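Long-range contact in membrane-bound lytic murein transglycosylase (PDB 2PNW), which probably cleaves the glycan strands of bacterial peptidoglycan (murein) without hydrolysis, as lytic transglycosylases of the MltA family do: residues V12-P18 with F358-L362. Residues are numbered along the deposited sequence; the frame is centred on the assembly and turned at random.
Sequences VSFRDLP and FYILL
Leu-17 lays its CD1 methyl over one face of the Tyr-359 ring, a CH-pi contact in which Leu-17 CD1 lies 3.9 Å from the ring centroid and 24° off the ring normal. Leu-17 CD1 sits nearer the ring's edge than its centre, 3.6 Å from Tyr-359 CD1, and the two side chains run past each other in opposite directions. This is the tight part of the contact, and both residues are buried. With CG anti to its own carbonyl carbon (chi1 -53°), Tyr-359 reaches out from the strand toward the loop, where Val-12 crosses it at about a right angle and sets CG2 4.0 Å from Tyr-359 CD1. Two positions along the strand, buried Leu-361 extends the apolar surface: its CD2 meets CE1 of Phe-14 at 3.9 Å, while its CD1 lies at the edge of the phenylalanine ring, in plane. Residues 358-362 belong to the 3D domain, consistent with a double-psi beta-barrel fold; here strand 353-363 is hydrogen-bonded to both 83-89 and 299-304, and the loop after strand 8-11 packs on Tyr-359 and Leu-361. Leu-17 also touches Phe-301. No hydrogen bond joins the two segments. Backbone bonds from Asp-16 N to Ser-13 O and Leu-17 N to Phe-14 O shape the loop's 3-10 segment, reinforced by an ST turn (Arg-15 N to Ser-13 OG). Toward solvent, Tyr-359 OH makes only van der Waals approaches, 3.7 Å from both Asp-16 O and Pro-18 CD; Pro-18 is partly exposed and Asp-16 exposed, its carboxylate turned back to take a nearly straight bond from Ser-13 N (169°).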
ATOM      1  N   VAL A  12      10.257   9.869  23.119  1.00 30.71           N
ATOM      2  CA  VAL A  12      10.379  11.319  23.040  1.00 30.86           C
ATOM      3  C   VAL A  12       9.129  11.908  23.687  1.00 31.45           C
ATOM      4  O   VAL A  12       8.251  11.164  24.149  1.00 31.78           O
ATOM      5  CB  VAL A  12      10.516  11.843  21.588  1.00 30.83           C
ATOM      6  CG1 VAL A  12      11.823  11.388  20.945  1.00 30.94           C
ATOM      7  CG2 VAL A  12       9.299  11.434  20.717  1.00 30.82           C
ATOM      8  N   SER A  13       9.072  13.236  23.735  1.00 31.27           N
ATOM      9  CA  SER A  13       7.918  13.979  24.185  1.00 31.60           C
ATOM     10  C   SER A  13       7.183  14.512  22.960  1.00 31.54           C
ATOM     11  O   SER A  13       7.784  14.628  21.887  1.00 31.22           O
ATOM     12  CB  SER A  13       8.392  15.154  25.054  1.00 32.51           C
ATOM     13  OG  SER A  13       7.463  16.230  25.004  1.00 35.55           O
ATOM     14  N   PHE A  14       5.899  14.852  23.110  1.00 31.34           N
ATOM     15  CA  PHE A  14       5.142  15.416  21.982  1.00 31.75           C
ATOM     16  C   PHE A  14       5.731  16.758  21.507  1.00 32.90           C
ATOM     17  O   PHE A  14       5.610  17.108  20.335  1.00 31.62           O
ATOM     18  CB  PHE A  14       3.636  15.510  22.280  1.00 30.91           C
ATOM     19  CG  PHE A  14       2.902  14.194  22.105  1.00 28.97           C
ATOM     20  CD1 PHE A  14       2.423  13.804  20.852  1.00 28.96           C
ATOM     21  CD2 PHE A  14       2.685  13.358  23.193  1.00 28.86           C
ATOM     22  CE1 PHE A  14       1.737  12.586  20.686  1.00 28.33           C
ATOM     23  CE2 PHE A  14       2.003  12.136  23.041  1.00 28.66           C
ATOM     24  CZ  PHE A  14       1.535  11.755  21.773  1.00 27.38           C
ATOM     25  N   ARG A  15       6.407  17.468  22.420  1.00 34.94           N
ATOM     26  CA  ARG A  15       7.222  18.652  22.081  1.00 36.68           C
ATOM     27  C   ARG A  15       8.360  18.369  21.101  1.00 36.68           C
ATOM     28  O   ARG A  15       8.850  19.282  20.454  1.00 37.70           O
ATOM     29  CB  ARG A  15       7.834  19.278  23.340  1.00 37.44           C
ATOM     30  CG  ARG A  15       6.953  20.294  24.024  1.00 41.95           C
ATOM     31  CD  ARG A  15       6.045  19.652  25.047  1.00 47.49           C
ATOM     32  NE  ARG A  15       6.002  20.439  26.281  1.00 53.08           N
ATOM     33  CZ  ARG A  15       5.319  20.094  27.373  1.00 55.03           C
ATOM     34  NH1 ARG A  15       4.606  18.968  27.397  1.00 55.02           N
ATOM     35  NH2 ARG A  15       5.342  20.882  28.445  1.00 55.67           N
ATOM     36  N   ASP A  16       8.791  17.115  21.007  1.00 36.60           N
ATOM     37  CA  ASP A  16       9.874  16.745  20.106  1.00 36.51           C
ATOM     38  C   ASP A  16       9.408  16.439  18.675  1.00 35.80           C
ATOM     39  O   ASP A  16      10.233  16.221  17.785  1.00 35.89           O
ATOM     40  CB  ASP A  16      10.646  15.552  20.675  1.00 36.95           C
ATOM     41  CG  ASP A  16      11.368  15.885  21.981  1.00 39.05           C
ATOM     42  OD1 ASP A  16      12.048  16.941  22.033  1.00 40.94           O
ATOM     43  OD2 ASP A  16      11.263  15.090  22.954  1.00 39.26           O
ATOM     44  N   LEU A  17       8.096  16.393  18.461  1.00 34.78           N
ATOM     45  CA  LEU A  17       7.551  16.067  17.143  1.00 33.74           C
ATOM     46  C   LEU A  17       7.364  17.358  16.379  1.00 33.29           C
ATOM     47  O   LEU A  17       6.440  18.113  16.666  1.00 32.96           O
ATOM     48  CB  LEU A  17       6.217  15.307  17.269  1.00 33.66           C
ATOM     49  CG  LEU A  17       6.158  13.777  17.422  1.00 33.88           C
ATOM     50  CD1 LEU A  17       7.167  13.245  18.403  1.00 34.13           C
ATOM     51  CD2 LEU A  17       4.733  13.362  17.841  1.00 32.74           C
ATOM     52  N   PRO A  18       8.259  17.635  15.412  1.00 33.31           N
ATOM     53  CA  PRO A  18       8.207  18.923  14.723  1.00 32.55           C
ATOM     54  C   PRO A  18       6.894  19.104  13.973  1.00 32.01           C
ATOM     55  O   PRO A  18       6.493  18.231  13.187  1.00 32.05           O
ATOM     56  CB  PRO A  18       9.389  18.854  13.755  1.00 33.05           C
ATOM     57  CG  PRO A  18      10.305  17.816  14.343  1.00 33.62           C
ATOM     58  CD  PRO A  18       9.360  16.794  14.906  1.00 33.15           C
ATOM     59  N   PHE A 358      10.493   9.057  11.413  1.00 26.45           N
ATOM     60  CA  PHE A 358       9.288   8.299  11.817  1.00 25.90           C
ATOM     61  C   PHE A 358       9.145   8.276  13.335  1.00 25.34           C
ATOM     62  O   PHE A 358      10.100   7.943  14.026  1.00 25.42           O
ATOM     63  CB  PHE A 358       9.401   6.842  11.334  1.00 25.60           C
ATOM     64  CG  PHE A 358       8.987   6.631   9.902  1.00 26.04           C
ATOM     65  CD1 PHE A 358       9.493   7.434   8.885  1.00 27.03           C
ATOM     66  CD2 PHE A 358       8.098   5.611   9.577  1.00 25.20           C
ATOM     67  CE1 PHE A 358       9.104   7.244   7.554  1.00 25.92           C
ATOM     68  CE2 PHE A 358       7.713   5.387   8.249  1.00 25.42           C
ATOM     69  CZ  PHE A 358       8.214   6.212   7.235  1.00 26.82           C
ATOM     70  N   TYR A 359       7.970   8.623  13.862  1.00 25.17           N
ATOM     71  CA  TYR A 359       7.701   8.470  15.298  1.00 24.69           C
ATOM     72  C   TYR A 359       6.436   7.635  15.413  1.00 24.67           C
ATOM     73  O   TYR A 359       5.431   7.972  14.798  1.00 25.62           O
ATOM     74  CB  TYR A 359       7.475   9.821  16.004  1.00 25.47           C
ATOM     75  CG  TYR A 359       8.547  10.877  15.808  1.00 25.86           C
ATOM     76  CD1 TYR A 359       9.530  11.088  16.783  1.00 26.55           C
ATOM     77  CD2 TYR A 359       8.575  11.669  14.659  1.00 25.67           C
ATOM     78  CE1 TYR A 359      10.514  12.055  16.614  1.00 27.31           C
ATOM     79  CE2 TYR A 359       9.571  12.644  14.466  1.00 26.67           C
ATOM     80  CZ  TYR A 359      10.533  12.833  15.458  1.00 27.47           C
ATOM     81  OH  TYR A 359      11.502  13.820  15.295  1.00 28.33           O
ATOM     82  N   ILE A 360       6.470   6.564  16.194  1.00 23.67           N
ATOM     83  CA  ILE A 360       5.276   5.731  16.384  1.00 23.37           C
ATOM     84  C   ILE A 360       4.615   6.114  17.713  1.00 22.87           C
ATOM     85  O   ILE A 360       5.308   6.430  18.706  1.00 23.09           O
ATOM     86  CB  ILE A 360       5.609   4.192  16.280  1.00 22.78           C
ATOM     87  CG1 ILE A 360       4.329   3.341  16.276  1.00 23.14           C
ATOM     88  CG2 ILE A 360       6.558   3.737  17.406  1.00 23.96           C
ATOM     89  CD1 ILE A 360       4.603   1.829  16.038  1.00 23.76           C
ATOM     90  N   LEU A 361       3.283   6.124  17.743  1.00 22.31           N
ATOM     91  CA  LEU A 361       2.580   6.433  18.981  1.00 21.93           C
ATOM     92  C   LEU A 361       2.071   5.120  19.550  1.00 22.42           C
ATOM     93  O   LEU A 361       1.225   4.457  18.932  1.00 21.53           O
ATOM     94  CB  LEU A 361       1.426   7.410  18.757  1.00 21.79           C
ATOM     95  CG  LEU A 361       1.668   8.791  18.122  1.00 22.77           C
ATOM     96  CD1 LEU A 361       0.429   9.667  18.329  1.00 25.99           C
ATOM     97  CD2 LEU A 361       2.878   9.487  18.692  1.00 26.05           C
ATOM     98  N   LEU A 362       2.599   4.723  20.706  1.00 22.82           N
ATOM     99  CA  LEU A 362       2.164   3.456  21.322  1.00 22.88           C
ATOM    100  C   LEU A 362       1.077   3.692  22.340  1.00 23.92           C
ATOM    101  O   LEU A 362       1.180   4.622  23.137  1.00 23.94           O
ATOM    102  CB  LEU A 362       3.335   2.720  21.987  1.00 22.67           C
ATOM    103  CG  LEU A 362       4.587   2.472  21.146  1.00 22.13           C
ATOM    104  CD1 LEU A 362       5.549   1.576  21.893  1.00 20.56           C
ATOM    105  CD2 LEU A 362       4.199   1.828  19.809  1.00 23.28           C
TER